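Local coordinates for protein alanine racemase (Enterococcus faecalis, PDB 3E6E) that belongs to the alanine racemase family, joining a TIM-barrel domain to a beta-rich C-terminal domain, and forms a two-chain assembly with D-[3-hydroxy-2-methyl-5-phosphonooxymethyl-pyridin-4-ylmethyl]-N,O-cycloserylamide (DCS) bound, at residues V104-A107 with W111-A114; L131-G136 with E146-A151; G186-V191 with R200-S205. The protein carries 1 engineered substitution. All coordinates share one frame; numbering follows the deposited sequence.

How the contacts relate
Contacts 1 and 2 each join a strand of the TIM barrel to the helix that follows it, and contact 3 joins a helix to the next strand. Contacts 1 and 2 have centres 12 Å apart and meet through the neighbouring strands 103-106 and 129-132, where V106 O lies 3.2 Å from K132 N in a probable hydrogen bond. Contacts 2 and 3, centres 10 Å apart, meet along a mostly apolar boundary: V133 CG1 lies 3.4 Å from F188 CE1, and V191 packs on V133 and T148. Contacts 1 and 3 do not touch, their nearest atoms being about 7 Å apart. Bound DCS lies about 13, 11 and 9 Å from the side chains of V104, V133 and V204.

Contact 1. Residues V104-A107 with W111-A114; sequences VTVA and WLEA
V104 and V106, both directed at the helix from strand 103-106, meet W111 and L112 through apolar contacts alone. The two valines divide the six-membered part of the indole between them: V104 CG2 reaches W111 CH2 at 3.9 Å, and V106 CG2 lies 4.0 Å from W111 CE3. Each methyl approaches the ring obliquely. With CG anti to the backbone N (chi1 -166°), W111 stretches from the helix toward the strand, which brings the benzo half of its ring within range of both valines. The closest approach is that of V106 to L112, whose side chains cross at about a right angle. V106 CG2 comes within 3.5 Å of L112 CG and also touches both branches, 3.9 Å from L112 CD1 and 4.1 Å from L112 CD2, so a single methyl is seated against the leucine fork.

The arrangement belongs to the beta-alpha-beta unit of strand 103-106, helix 109-117 and strand 129-132, in which the helix covers the outer surface of the parallel barrel. The same hydrophobic layer continues along the barrel wall, V106 onto V129 and L131 of the next strand, L112 onto V155 of helix 145-158 and onto F161, and W111 onto L91 and L127.

Polar interactions run in other directions, and no hydrogen bond joins the segments. W111 NE1 donates to V89 O, which ties the indole to the preceding part of the chain and restrains its rotation. T105 points away from the helix, and its OG1 is hydrogen-bonded to I85 O. Backbone bonds between V104 and both R128 and H130, and between V106 and H130, hold the strand in the sheet. Just past the strand, A107 packs on H255 of the second subunit.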
ATOM      1  N   VAL A 104      12.425 -24.627   2.877  1.00 23.23           N
ATOM      2  CA  VAL A 104      11.332 -24.170   3.725  1.00 23.18           C
ATOM      3  C   VAL A 104      11.727 -24.077   5.187  1.00 23.00           C
ATOM      4  O   VAL A 104      12.622 -24.783   5.659  1.00 21.89           O
ATOM      5  CB  VAL A 104      10.116 -25.116   3.646  1.00 23.27           C
ATOM      6  CG1 VAL A 104       9.671 -25.279   2.201  1.00 24.23           C
ATOM      7  CG2 VAL A 104      10.470 -26.469   4.252  1.00 23.70           C
ATOM      8  N   THR A 105      11.037 -23.204   5.907  1.00 22.67           N
ATOM      9  CA  THR A 105      11.287 -23.035   7.323  1.00 22.32           C
ATOM     10  C   THR A 105      10.350 -23.989   8.032  1.00 20.53           C
ATOM     11  O   THR A 105       9.270 -24.277   7.539  1.00 19.48           O
ATOM     12  CB  THR A 105      10.992 -21.587   7.762  1.00 23.40           C
ATOM     13  OG1 THR A 105      11.842 -20.695   7.024  1.00 24.59           O
ATOM     14  CG2 THR A 105      11.243 -21.412   9.257  1.00 21.81           C
ATOM     15  N   VAL A 106      10.778 -24.503   9.173  1.00 21.27           N
ATOM     16  CA  VAL A 106       9.952 -25.416   9.953  1.00 23.58           C
ATOM     17  C   VAL A 106      10.140 -25.062  11.420  1.00 23.71           C
ATOM     18  O   VAL A 106      11.267 -25.017  11.916  1.00 23.38           O
ATOM     19  CB  VAL A 106      10.344 -26.903   9.683  1.00 24.39           C
ATOM     20  CG1 VAL A 106      11.836 -27.047   9.623  1.00 25.78           C
ATOM     21  CG2 VAL A 106       9.794 -27.789  10.776  1.00 25.36           C
ATOM     22  N   ALA A 107       9.036 -24.791  12.109  1.00 23.94           N
ATOM     23  CA  ALA A 107       9.110 -24.398  13.509  1.00 23.63           C
ATOM     24  C   ALA A 107       8.362 -25.309  14.479  1.00 24.53           C
ATOM     25  O   ALA A 107       8.089 -24.922  15.616  1.00 26.02           O
ATOM     26  CB  ALA A 107       8.612 -22.972  13.653  1.00 22.33           C
ATOM     27  N   TRP A 111       4.475 -30.492  12.231  1.00 29.96           N
ATOM     28  CA  TRP A 111       4.590 -30.243  10.789  1.00 28.87           C
ATOM     29  C   TRP A 111       5.482 -31.274  10.095  1.00 29.56           C
ATOM     30  O   TRP A 111       5.059 -31.950   9.154  1.00 29.62           O
ATOM     31  CB  TRP A 111       5.170 -28.840  10.532  1.00 25.66           C
ATOM     32  CG  TRP A 111       5.034 -28.335   9.099  1.00 22.15           C
ATOM     33  CD1 TRP A 111       3.979 -27.642   8.570  1.00 22.35           C
ATOM     34  CD2 TRP A 111       5.988 -28.480   8.029  1.00 19.98           C
ATOM     35  NE1 TRP A 111       4.216 -27.347   7.247  1.00 21.24           N
ATOM     36  CE2 TRP A 111       5.439 -27.848   6.890  1.00 19.59           C
ATOM     37  CE3 TRP A 111       7.248 -29.079   7.927  1.00 18.75           C
ATOM     38  CZ2 TRP A 111       6.108 -27.799   5.659  1.00 18.31           C
ATOM     39  CZ3 TRP A 111       7.915 -29.028   6.698  1.00 19.83           C
ATOM     40  CH2 TRP A 111       7.340 -28.390   5.581  1.00 17.67           C
ATOM     41  N   LEU A 112       6.724 -31.369  10.561  1.00 29.64           N
ATOM     42  CA  LEU A 112       7.708 -32.295  10.008  1.00 30.53           C
ATOM     43  C   LEU A 112       7.188 -33.721   9.800  1.00 32.38           C
ATOM     44  O   LEU A 112       7.265 -34.263   8.698  1.00 31.40           O
ATOM     45  CB  LEU A 112       8.943 -32.334  10.913  1.00 28.87           C
ATOM     46  CG  LEU A 112      10.009 -31.261  10.715  1.00 26.30           C
ATOM     47  CD1 LEU A 112      10.997 -31.293  11.870  1.00 27.45           C
ATOM     48  CD2 LEU A 112      10.712 -31.501   9.395  1.00 25.30           C
ATOM     49  N   GLU A 113       6.665 -34.325  10.863  1.00 34.12           N
ATOM     50  CA  GLU A 113       6.154 -35.685  10.771  1.00 35.92           C
ATOM     51  C   GLU A 113       4.942 -35.752   9.854  1.00 36.95           C
ATOM     52  O   GLU A 113       4.565 -36.825   9.372  1.00 36.57           O
ATOM     53  CB  GLU A 113       5.812 -36.227  12.162  1.00 35.86           C
ATOM     54  CG  GLU A 113       4.692 -35.526  12.886  1.00 36.77           C
ATOM     55  CD  GLU A 113       4.775 -35.759  14.381  1.00 37.88           C
ATOM     56  OE1 GLU A 113       3.800 -35.441  15.102  1.00 37.94           O
ATOM     57  OE2 GLU A 113       5.833 -36.254  14.837  1.00 38.44           O
ATOM     58  N   ALA A 114       4.344 -34.593   9.599  1.00 37.75           N
ATOM     59  CA  ALA A 114       3.185 -34.518   8.722  1.00 38.20           C
ATOM     60  C   ALA A 114       3.644 -34.422   7.269  1.00 39.21           C
ATOM     61  O   ALA A 114       3.094 -35.089   6.397  1.00 40.03           O
ATOM     62  CB  ALA A 114       2.330 -33.319   9.086  1.00 37.46           C
TER

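Contact 2. Residues L131-G136 with E146-A151; sequences LKVDTG and EETKQA
T148 is the first residue of helix segment 146-151 to meet the strand side, facing V133 with its methyl. T148 CG2 lies 4.3 Å from V133 CB, a light apolar contact between two beta-branched residues. The other branch of the threonine is turned to its own helix: T148 OG1 is hydrogen-bonded to P145 O, so the hydroxyl is satisfied in the first turn and the methyl is left for the interface. K149 turns from the strand and packs on V194, while Q150 is exposed and lies against Q109 of helix 109-117. The helical backbone is regular here, with Q150 N 2.8 Å from E146 O and A151 N 3.0 Å from E147 O. One turn after T148, A151 again faces the barrel. Its CB lies 3.9 Å from L131 CD2, and the same leucine methyl is 4.0 Å from A151 C, so it rests against the helix backbone as well as the alanine methyl. With CG swung away from the carbonyl carbon (chi1 -86°), L131 directs CD2 at the helix. F142 packs against A151 as well.

Beyond L131 and V133 the chain leaves the helix. D134 OD1 accepts from G136 N at 2.7 Å in an almost straight bond (177°), met nearly along the C-O axis; this is an Asx turn, and the backbone of G136 adopts a conformation that calls for glycine, since a CB there would press on the carbonyl O of T135. T135 OG1 and V133 O both bond to T168 OG1, linking the turn to T168, just past the end of strand 165-167. The whole is the strand-to-helix packing of a beta-alpha-beta unit, strand 129-132, helix 145-158 and strand 165-167, in a TIM barrel.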
ATOM      1  N   LEU A 131      15.559 -25.368  10.157  1.00 24.88           N
ATOM      2  CA  LEU A 131      14.873 -25.411  11.443  1.00 24.78           C
ATOM      3  C   LEU A 131      15.014 -24.110  12.207  1.00 24.20           C
ATOM      4  O   LEU A 131      16.083 -23.803  12.721  1.00 25.71           O
ATOM      5  CB  LEU A 131      15.411 -26.580  12.279  1.00 23.72           C
ATOM      6  CG  LEU A 131      14.796 -27.971  12.071  1.00 23.28           C
ATOM      7  CD1 LEU A 131      14.569 -28.234  10.607  1.00 23.26           C
ATOM      8  CD2 LEU A 131      15.726 -29.029  12.669  1.00 23.41           C
ATOM      9  N   LYS A 132      13.938 -23.340  12.296  1.00 24.15           N
ATOM     10  CA  LYS A 132      14.031 -22.076  13.019  1.00 23.84           C
ATOM     11  C   LYS A 132      13.763 -22.251  14.508  1.00 22.49           C
ATOM     12  O   LYS A 132      12.723 -22.771  14.915  1.00 20.53           O
ATOM     13  CB  LYS A 132      13.064 -21.015  12.458  1.00 24.47           C
ATOM     14  CG  LYS A 132      13.333 -19.609  13.050  1.00 27.61           C
ATOM     15  CD  LYS A 132      12.259 -18.557  12.730  1.00 28.01           C
ATOM     16  CE  LYS A 132      12.573 -17.209  13.415  1.00 27.74           C
ATOM     17  NZ  LYS A 132      11.531 -16.154  13.192  1.00 24.65           N
ATOM     18  N   VAL A 133      14.719 -21.808  15.313  1.00 20.96           N
ATOM     19  CA  VAL A 133      14.591 -21.864  16.755  1.00 20.75           C
ATOM     20  C   VAL A 133      14.314 -20.445  17.287  1.00 19.98           C
ATOM     21  O   VAL A 133      15.010 -19.495  16.940  1.00 18.61           O
ATOM     22  CB  VAL A 133      15.873 -22.470  17.400  1.00 19.28           C
ATOM     23  CG1 VAL A 133      17.090 -22.075  16.608  1.00 22.75           C
ATOM     24  CG2 VAL A 133      16.017 -22.007  18.830  1.00 20.58           C
ATOM     25  N   ASP A 134      13.267 -20.308  18.095  1.00 20.06           N
ATOM     26  CA  ASP A 134      12.918 -19.020  18.662  1.00 20.45           C
ATOM     27  C   ASP A 134      13.820 -18.845  19.844  1.00 22.12           C
ATOM     28  O   ASP A 134      13.903 -19.736  20.679  1.00 23.84           O
ATOM     29  CB  ASP A 134      11.475 -18.989  19.150  1.00 20.58           C
ATOM     30  CG  ASP A 134      11.098 -17.645  19.785  1.00 19.97           C
ATOM     31  OD1 ASP A 134      12.002 -16.833  20.095  1.00 17.31           O
ATOM     32  OD2 ASP A 134       9.889 -17.420  19.984  1.00 18.57           O
ATOM     33  N   THR A 135      14.466 -17.685  19.927  1.00 23.37           N
ATOM     34  CA  THR A 135      15.410 -17.397  20.995  1.00 23.87           C
ATOM     35  C   THR A 135      15.137 -16.050  21.651  1.00 25.50           C
ATOM     36  O   THR A 135      15.883 -15.594  22.521  1.00 25.64           O
ATOM     37  CB  THR A 135      16.836 -17.403  20.417  1.00 23.84           C
ATOM     38  OG1 THR A 135      16.931 -16.442  19.353  1.00 22.43           O
ATOM     39  CG2 THR A 135      17.161 -18.787  19.857  1.00 21.68           C
ATOM     40  N   GLY A 136      14.053 -15.409  21.226  1.00 26.61           N
ATOM     41  CA  GLY A 136      13.941 -13.965  21.307  1.00 29.32           C
ATOM     42  C   GLY A 136      13.248 -13.369  20.096  1.00 31.70           C
ATOM     43  O   GLY A 136      13.635 -13.629  18.957  1.00 34.93           O
ATOM     44  N   GLU A 146      16.464 -29.107  23.529  1.00 36.80           N
ATOM     45  CA  GLU A 146      16.021 -30.488  23.370  1.00 38.25           C
ATOM     46  C   GLU A 146      14.990 -30.605  22.260  1.00 37.62           C
ATOM     47  O   GLU A 146      14.963 -31.593  21.528  1.00 36.36           O
ATOM     48  CB  GLU A 146      15.431 -31.029  24.678  1.00 40.42           C
ATOM     49  CG  GLU A 146      14.332 -30.181  25.296  1.00 45.28           C
ATOM     50  CD  GLU A 146      14.861 -29.047  26.178  1.00 49.37           C
ATOM     51  OE1 GLU A 146      14.042 -28.459  26.928  1.00 50.86           O
ATOM     52  OE2 GLU A 146      16.081 -28.744  26.125  1.00 49.27           O
ATOM     53  N   GLU A 147      14.141 -29.590  22.141  1.00 37.34           N
ATOM     54  CA  GLU A 147      13.112 -29.569  21.117  1.00 37.23           C
ATOM     55  C   GLU A 147      13.729 -29.574  19.728  1.00 36.52           C
ATOM     56  O   GLU A 147      13.239 -30.252  18.821  1.00 35.50           O
ATOM     57  CB  GLU A 147      12.232 -28.329  21.276  1.00 38.66           C
ATOM     58  CG  GLU A 147      11.119 -28.502  22.277  1.00 40.92           C
ATOM     59  CD  GLU A 147      10.138 -27.338  22.270  1.00 43.87           C
ATOM     60  OE1 GLU A 147       9.846 -26.811  21.164  1.00 44.14           O
ATOM     61  OE2 GLU A 147       9.643 -26.966  23.366  1.00 43.22           O
ATOM     62  N   THR A 148      14.803 -28.811  19.564  1.00 35.18           N
ATOM     63  CA  THR A 148      15.462 -28.745  18.275  1.00 36.57           C
ATOM     64  C   THR A 148      16.248 -30.030  18.058  1.00 36.76           C
ATOM     65  O   THR A 148      16.341 -30.526  16.931  1.00 37.19           O
ATOM     66  CB  THR A 148      16.404 -27.529  18.185  1.00 36.31           C
ATOM     67  OG1 THR A 148      17.707 -27.889  18.646  1.00 37.66           O
ATOM     68  CG2 THR A 148      15.872 -26.395  19.038  1.00 36.73           C
ATOM     69  N   LYS A 149      16.804 -30.564  19.145  1.00 37.27           N
ATOM     70  CA  LYS A 149      17.561 -31.816  19.102  1.00 37.33           C
ATOM     71  C   LYS A 149      16.643 -32.894  18.563  1.00 36.68           C
ATOM     72  O   LYS A 149      17.041 -33.703  17.731  1.00 37.94           O
ATOM     73  CB  LYS A 149      18.026 -32.214  20.503  1.00 39.16           C
ATOM     74  CG  LYS A 149      18.529 -33.650  20.617  1.00 39.51           C
ATOM     75  CD  LYS A 149      19.903 -33.835  19.999  1.00 40.63           C
ATOM     76  CE  LYS A 149      20.900 -34.336  21.042  1.00 41.37           C
ATOM     77  NZ  LYS A 149      20.405 -35.565  21.729  1.00 41.20           N
ATOM     78  N   GLN A 150      15.409 -32.892  19.055  1.00 36.20           N
ATOM     79  CA  GLN A 150      14.390 -33.847  18.635  1.00 35.89           C
ATOM     80  C   GLN A 150      14.045 -33.622  17.163  1.00 34.72           C
ATOM     81  O   GLN A 150      13.924 -34.572  16.387  1.00 34.70           O
ATOM     82  CB  GLN A 150      13.132 -33.696  19.518  1.00 36.23           C
ATOM     83  CG  GLN A 150      11.839 -34.180  18.871  1.00 40.39           C
ATOM     84  CD  GLN A 150      10.617 -34.047  19.773  1.00 43.19           C
ATOM     85  OE1 GLN A 150      10.304 -32.958  20.273  1.00 44.12           O
ATOM     86  NE2 GLN A 150       9.911 -35.160  19.977  1.00 43.46           N
ATOM     87  N   ALA A 151      13.896 -32.358  16.786  1.00 33.73           N
ATOM     88  CA  ALA A 151      13.563 -32.005  15.415  1.00 34.19           C
ATOM     89  C   ALA A 151      14.696 -32.432  14.491  1.00 34.49           C
ATOM     90  O   ALA A 151      14.482 -33.061  13.453  1.00 32.75           O
ATOM     91  CB  ALA A 151      13.343 -30.506  15.313  1.00 36.27           C
TER

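Contact 3. Residues G186-V191 with R200-S205; sequences GRFKAV and RYVHVS
F188 and V204 form the tight part of this contact, a phenyl ring met by one valine methyl. V204 CG1 sits 3.3 Å from F188 CE2, a close approach, and 3.6 Å from F188 CD2, so it lies by the CD2-CE2 side of the ring, coming in obliquely. A chi1 near -170° stretches the phenylalanine out from the helix, away from its own N, and carries the ring to the barrel wall. V202 is much looser: its CG1 meets the ring at the edge, near its plane, 4.4 Å from F188 CE2. No hydrogen bond joins the segments.

Other side chains of the helix reach elsewhere. K189 is exposed, and R187 forms a salt bridge through NH2 with E263 OE2 of the second subunit. On the strand, H203 points away from the helix, its ND1 and NE2 hydrogen-bonded to R222 and H130; R222 belongs to the DCS pocket.

Helix 179-193 thus lies over strand 201-203 as the closing half of the unit begun by strand 165-167. V204 also packs on F170, A190 reaches P145 at the start of helix 145-158, and N219 OD1 accepts from V202 N just before strand 220-223, consistent with barrel closure there.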
ATOM      1  N   GLY A 186      23.046 -16.120  23.304  1.00 25.20           N
ATOM      2  CA  GLY A 186      23.266 -17.161  24.286  1.00 25.40           C
ATOM      3  C   GLY A 186      22.367 -18.364  24.048  1.00 26.16           C
ATOM      4  O   GLY A 186      22.856 -19.473  23.845  1.00 27.13           O
ATOM      5  N   ARG A 187      21.055 -18.149  24.060  1.00 25.77           N
ATOM      6  CA  ARG A 187      20.098 -19.225  23.844  1.00 24.56           C
ATOM      7  C   ARG A 187      20.377 -20.000  22.558  1.00 24.57           C
ATOM      8  O   ARG A 187      20.134 -21.203  22.489  1.00 25.21           O
ATOM      9  CB  ARG A 187      18.665 -18.678  23.794  1.00 24.74           C
ATOM     10  CG  ARG A 187      18.123 -18.097  25.104  1.00 26.54           C
ATOM     11  CD  ARG A 187      16.675 -17.620  24.931  1.00 28.93           C
ATOM     12  NE  ARG A 187      16.137 -16.977  26.134  1.00 32.66           N
ATOM     13  CZ  ARG A 187      14.903 -16.476  26.234  1.00 32.63           C
ATOM     14  NH1 ARG A 187      14.071 -16.538  25.201  1.00 33.53           N
ATOM     15  NH2 ARG A 187      14.496 -15.926  27.372  1.00 29.02           N
ATOM     16  N   PHE A 188      20.884 -19.320  21.536  1.00 23.77           N
ATOM     17  CA  PHE A 188      21.160 -19.995  20.278  1.00 22.30           C
ATOM     18  C   PHE A 188      22.453 -20.782  20.364  1.00 24.66           C
ATOM     19  O   PHE A 188      22.710 -21.659  19.535  1.00 26.81           O
ATOM     20  CB  PHE A 188      21.252 -18.998  19.121  1.00 17.83           C
ATOM     21  CG  PHE A 188      21.307 -19.656  17.769  1.00 13.68           C
ATOM     22  CD1 PHE A 188      20.213 -20.361  17.281  1.00 12.28           C
ATOM     23  CD2 PHE A 188      22.455 -19.597  17.003  1.00 10.35           C
ATOM     24  CE1 PHE A 188      20.270 -20.998  16.049  1.00 13.01           C
ATOM     25  CE2 PHE A 188      22.521 -20.228  15.775  1.00  9.24           C
ATOM     26  CZ  PHE A 188      21.433 -20.929  15.295  1.00 11.12           C
ATOM     27  N   LYS A 189      23.283 -20.457  21.350  1.00 26.01           N
ATOM     28  CA  LYS A 189      24.530 -21.186  21.520  1.00 26.58           C
ATOM     29  C   LYS A 189      24.136 -22.530  22.120  1.00 27.73           C
ATOM     30  O   LYS A 189      24.580 -23.584  21.666  1.00 28.36           O
ATOM     31  CB  LYS A 189      25.488 -20.449  22.459  1.00 26.18           C
ATOM     32  CG  LYS A 189      26.925 -20.918  22.311  1.00 29.23           C
ATOM     33  CD  LYS A 189      27.914 -20.250  23.273  1.00 32.80           C
ATOM     34  CE  LYS A 189      28.194 -18.779  22.936  1.00 37.44           C
ATOM     35  NZ  LYS A 189      27.199 -17.797  23.498  1.00 37.78           N
ATOM     36  N   ALA A 190      23.261 -22.478  23.120  1.00 27.37           N
ATOM     37  CA  ALA A 190      22.785 -23.674  23.792  1.00 28.30           C
ATOM     38  C   ALA A 190      22.208 -24.651  22.783  1.00 29.63           C
ATOM     39  O   ALA A 190      22.572 -25.828  22.757  1.00 29.23           O
ATOM     40  CB  ALA A 190      21.726 -23.304  24.812  1.00 28.14           C
ATOM     41  N   VAL A 191      21.327 -24.147  21.944  1.00 20.00           N
ATOM     42  CA  VAL A 191      20.648 -24.946  20.931  1.00 20.00           C
ATOM     43  C   VAL A 191      21.646 -25.748  20.103  1.00 20.00           C
ATOM     44  O   VAL A 191      21.485 -26.975  19.942  1.00 29.84           O
ATOM     45  CB  VAL A 191      19.805 -24.066  19.990  1.00 20.00           C
ATOM     46  CG1 VAL A 191      19.188 -24.909  18.884  1.00 20.00           C
ATOM     47  CG2 VAL A 191      18.728 -23.330  20.772  1.00 20.00           C
ATOM     48  N   ARG A 200      24.518 -27.301   6.250  1.00 32.72           N
ATOM     49  CA  ARG A 200      25.236 -26.418   5.341  1.00 30.33           C
ATOM     50  C   ARG A 200      25.205 -24.980   5.796  1.00 28.05           C
ATOM     51  O   ARG A 200      26.206 -24.276   5.706  1.00 27.52           O
ATOM     52  CB  ARG A 200      24.639 -26.496   3.939  1.00 32.87           C
ATOM     53  CG  ARG A 200      25.494 -25.842   2.858  1.00 36.28           C
ATOM     54  CD  ARG A 200      24.818 -25.927   1.491  1.00 40.91           C
ATOM     55  NE  ARG A 200      24.242 -27.252   1.234  1.00 45.18           N
ATOM     56  CZ  ARG A 200      23.626 -27.606   0.106  1.00 46.41           C
ATOM     57  NH1 ARG A 200      23.505 -26.735  -0.894  1.00 46.83           N
ATOM     58  NH2 ARG A 200      23.103 -28.824  -0.007  1.00 45.53           N
ATOM     59  N   TYR A 201      24.049 -24.544   6.287  1.00 27.51           N
ATOM     60  CA  TYR A 201      23.868 -23.160   6.732  1.00 25.80           C
ATOM     61  C   TYR A 201      23.544 -22.969   8.214  1.00 23.44           C
ATOM     62  O   TYR A 201      22.687 -23.643   8.776  1.00 23.15           O
ATOM     63  CB  TYR A 201      22.769 -22.496   5.898  1.00 25.61           C
ATOM     64  CG  TYR A 201      23.069 -22.445   4.423  1.00 24.59           C
ATOM     65  CD1 TYR A 201      22.311 -23.178   3.514  1.00 25.78           C
ATOM     66  CD2 TYR A 201      24.089 -21.639   3.931  1.00 25.23           C
ATOM     67  CE1 TYR A 201      22.557 -23.103   2.140  1.00 26.19           C
ATOM     68  CE2 TYR A 201      24.345 -21.556   2.561  1.00 25.97           C
ATOM     69  CZ  TYR A 201      23.573 -22.286   1.669  1.00 26.34           C
ATOM     70  OH  TYR A 201      23.797 -22.174   0.310  1.00 28.60           O
ATOM     71  N   VAL A 202      24.245 -22.037   8.842  1.00 20.57           N
ATOM     72  CA  VAL A 202      24.022 -21.734  10.242  1.00 19.44           C
ATOM     73  C   VAL A 202      23.966 -20.214  10.259  1.00 20.26           C
ATOM     74  O   VAL A 202      24.995 -19.538  10.274  1.00 20.34           O
ATOM     75  CB  VAL A 202      25.177 -22.275  11.100  1.00 18.63           C
ATOM     76  CG1 VAL A 202      24.830 -22.164  12.586  1.00 16.31           C
ATOM     77  CG2 VAL A 202      25.447 -23.718  10.716  1.00 14.44           C
ATOM     78  N   HIS A 203      22.746 -19.683  10.233  1.00 21.32           N
ATOM     79  CA  HIS A 203      22.545 -18.241  10.168  1.00 22.48           C
ATOM     80  C   HIS A 203      21.653 -17.582  11.201  1.00 23.69           C
ATOM     81  O   HIS A 203      20.603 -18.099  11.572  1.00 23.72           O
ATOM     82  CB  HIS A 203      22.051 -17.878   8.772  1.00 22.86           C
ATOM     83  CG  HIS A 203      20.986 -18.788   8.241  1.00 21.63           C
ATOM     84  ND1 HIS A 203      19.642 -18.499   8.335  1.00 20.81           N
ATOM     85  CD2 HIS A 203      21.072 -19.958   7.565  1.00 22.14           C
ATOM     86  CE1 HIS A 203      18.945 -19.448   7.733  1.00 20.49           C
ATOM     87  NE2 HIS A 203      19.789 -20.345   7.257  1.00 21.61           N
ATOM     88  N   VAL A 204      22.080 -16.401  11.636  1.00 24.08           N
ATOM     89  CA  VAL A 204      21.359 -15.633  12.644  1.00 22.72           C
ATOM     90  C   VAL A 204      21.350 -14.149  12.290  1.00 22.65           C
ATOM     91  O   VAL A 204      20.476 -13.410  12.730  1.00 22.46           O
ATOM     92  CB  VAL A 204      22.043 -15.775  14.023  1.00 22.58           C
ATOM     93  CG1 VAL A 204      22.314 -17.235  14.320  1.00 21.80           C
ATOM     94  CG2 VAL A 204      23.349 -14.988  14.043  1.00 20.31           C
ATOM     95  N   SER A 205      22.333 -13.740  11.488  1.00 22.68           N
ATOM     96  CA  SER A 205      22.543 -12.352  11.083  1.00 21.26           C
ATOM     97  C   SER A 205      21.619 -11.679  10.082  1.00 20.37           C
ATOM     98  O   SER A 205      21.263 -12.255   9.059  1.00 19.37           O
ATOM     99  CB  SER A 205      23.963 -12.190  10.559  1.00 21.00           C
ATOM    100  OG  SER A 205      24.904 -12.567  11.536  1.00 24.91           O
TER